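Local structure of Sodium/calcium exchanger regulatory protein 1 (Loligo pealei, 3PPT) at residues Asn15-Asp18 against Tyr19-Val23. The protein binds fatty acids such as palmitoleate inside a beta-barrel and, when phosphorylated, stimulates the sodium/calcium exchanger of squid optic nerve. Sequence-based numbering, arbitrary orientation. Where two conformers were deposited one is given.
Sequences NFDD and YMKAV. With PAM (palmitoleic acid), chain B.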
loop_
_atom_site.group_PDB
_atom_site.type_symbol
_atom_site.label_atom_id
_atom_site.label_comp_id
_atom_site.label_asym_id
_atom_site.label_seq_id
_atom_site.Cartn_x
_atom_site.Cartn_y
_atom_site.Cartn_z
ATOM N N ASN A 15 10.943 8.176 -4.559
ATOM C CA ASN A 15 10.028 8.733 -5.562
ATOM C C ASN A 15 8.556 8.795 -5.138
ATOM O O ASN A 15 7.666 8.834 -5.983
ATOM C CB ASN A 15 10.174 8.013 -6.910
ATOM C CG ASN A 15 9.954 8.934 -8.091
ATOM O OD1 ASN A 15 10.215 10.139 -8.017
ATOM N ND2 ASN A 15 9.486 8.370 -9.195
ATOM N N PHE A 16 8.301 8.826 -3.835
ATOM C CA PHE A 16 6.928 8.927 -3.335
ATOM C C PHE A 16 6.279 10.267 -3.687
ATOM O O PHE A 16 5.088 10.319 -3.982
ATOM C CB PHE A 16 6.896 8.678 -1.826
ATOM C CG PHE A 16 5.509 8.520 -1.239
ATOM C CD1 PHE A 16 4.546 7.731 -1.852
ATOM C CD2 PHE A 16 5.206 9.114 -0.026
ATOM C CE1 PHE A 16 3.292 7.562 -1.265
ATOM C CE2 PHE A 16 3.964 8.951 0.551
ATOM C CZ PHE A 16 3.003 8.176 -0.069
ATOM N N ASP A 17 7.053 11.350 -3.669
ATOM C CA ASP A 17 6.475 12.657 -3.976
ATOM C C ASP A 17 5.936 12.696 -5.419
ATOM O O ASP A 17 4.825 13.181 -5.662
ATOM C CB ASP A 17 7.487 13.783 -3.735
ATOM C CG ASP A 17 6.831 15.153 -3.690
ATOM O OD1 ASP A 17 5.800 15.299 -2.993
ATOM O OD2 ASP A 17 7.349 16.080 -4.346
ATOM N N ASP A 18 6.710 12.181 -6.372
ATOM C CA ASP A 18 6.231 12.138 -7.751
ATOM C C ASP A 18 5.010 11.218 -7.911
ATOM O O ASP A 18 4.114 11.525 -8.694
ATOM C CB ASP A 18 7.353 11.751 -8.720
ATOM C CG ASP A 18 8.182 12.952 -9.167
ATOM O OD1 ASP A 18 7.936 14.080 -8.681
ATOM O OD2 ASP A 18 9.078 12.775 -10.012
ATOM N N TYR A 19 4.970 10.108 -7.168
ATOM C CA TYR A 19 3.796 9.244 -7.159
ATOM C C TYR A 19 2.568 10.060 -6.718
ATOM O O TYR A 19 1.521 10.063 -7.385
ATOM C CB TYR A 19 3.995 8.007 -6.256
ATOM C CG TYR A 19 2.736 7.165 -6.225
ATOM C CD1 TYR A 19 2.518 6.180 -7.181
ATOM C CD2 TYR A 19 1.740 7.391 -5.275
ATOM C CE1 TYR A 19 1.353 5.451 -7.193
ATOM C CE2 TYR A 19 0.571 6.668 -5.286
ATOM C CZ TYR A 19 0.383 5.701 -6.247
ATOM O OH TYR A 19 -0.785 4.984 -6.272
ATOM N N MET A 20 2.691 10.749 -5.585
ATOM C CA MET A 20 1.584 11.551 -5.086
ATOM C C MET A 20 1.179 12.671 -6.050
ATOM O O MET A 20 -0.007 12.921 -6.225
ATOM C CB MET A 20 1.910 12.123 -3.710
ATOM C CG MET A 20 1.916 11.057 -2.610
ATOM S SD MET A 20 2.017 11.785 -0.974
ATOM C CE MET A 20 3.713 12.375 -0.976
ATOM N N LYS A 21 2.148 13.336 -6.678
ATOM C CA LYS A 21 1.818 14.362 -7.669
ATOM C C LYS A 21 1.019 13.763 -8.823
ATOM O O LYS A 21 0.056 14.363 -9.287
ATOM C CB LYS A 21 3.076 15.053 -8.189
ATOM C CG LYS A 21 3.708 15.998 -7.177
ATOM C CD LYS A 21 4.956 16.660 -7.741
ATOM C CE LYS A 21 5.571 17.595 -6.720
ATOM N NZ LYS A 21 6.826 18.210 -7.228
ATOM N N ALA A 22 1.390 12.559 -9.252
ATOM C CA ALA A 22 0.741 11.923 -10.393
ATOM C C ALA A 22 -0.709 11.570 -10.082
ATOM O O ALA A 22 -1.549 11.588 -10.978
ATOM C CB ALA A 22 1.509 10.696 -10.831
ATOM N N VAL A 23 -1.018 11.266 -8.822
ATOM C CA VAL A 23 -2.404 10.944 -8.476
ATOM C C VAL A 23 -3.181 12.169 -7.994
ATOM O O VAL A 23 -4.372 12.077 -7.716
ATOM C CB VAL A 23 -2.543 9.758 -7.478
ATOM C CG1 VAL A 23 -1.832 8.528 -8.015
ATOM C CG2 VAL A 23 -2.024 10.128 -6.090
HETATM C C1 PAM B . 2.438 3.376 1.794
HETATM O O1 PAM B . 1.630 2.537 2.268
HETATM O O2 PAM B . 3.616 3.461 2.216
HETATM C C2 PAM B . 2.005 4.317 0.682
HETATM C C3 PAM B . 0.504 4.314 0.424
HETATM C C4 PAM B . 0.137 5.328 -0.657
HETATM C C5 PAM B . -1.382 5.428 -0.797
HETATM C C6 PAM B . -1.857 6.392 -1.880
HETATM C C7 PAM B . -1.319 7.804 -1.685
HETATM C C8 PAM B . -1.790 8.396 -0.363
HETATM C C9 PAM B . -1.210 9.777 -0.186
HETATM C C10 PAM B . -1.456 10.511 0.901
HETATM C C11 PAM B . -2.322 10.016 2.033
HETATM C C12 PAM B . -1.503 9.987 3.315
HETATM C C13 PAM B . -1.139 8.570 3.725
HETATM C C14 PAM B . -2.355 7.839 4.276
HETATM C C15 PAM B . -1.949 6.466 4.793
HETATM C C16 PAM B . -2.636 6.150 6.099
HETATM O O HOH W 1 8.661 15.572 -6.678
#
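Met20 lies over one face of the Phe16 ring: its SD is 4.1 Å from the ring centroid, 27° off the normal, a Met-aromatic contact, and CG makes a CH-pi contact over the same face. The bend at chi3 (-71°) folds the methyl back onto the ring, bringing CE within 3.7 Å of Phe16 CD2. Palmitoleic acid meets this pair along its acyl chain, with C4 near the plane of the ring at its edge, 3.9 Å from Phe16 CE1, and the C9 of its double bond equally far from Met20 SD. Tyr19 CD2 approaches Phe16 CE1 obliquely, while its hydroxyl reaches Ser101.

On the more polar side of the helix, Lys21 runs out fully extended past Asp17, giving a long salt bridge between NZ and OD2 (3.6 Å). A water donates to both Asp17 OD2 and Asp18 OD1 and weakly accepts from Lys21 NZ. Asp17 OD1 turns to Arg30 and Asn34 of helix 27-35, tying the two helices together.

Four successive i to i+4 backbone bonds, starting with Tyr19 N to Asn15 O, set this spacing. Phe16 also makes a cation-pi contact with Arg125, which binds the fatty-acid carboxylate. This is the first helix of the helix-turn-helix lid that closes the fatty-acid-binding-protein barrel.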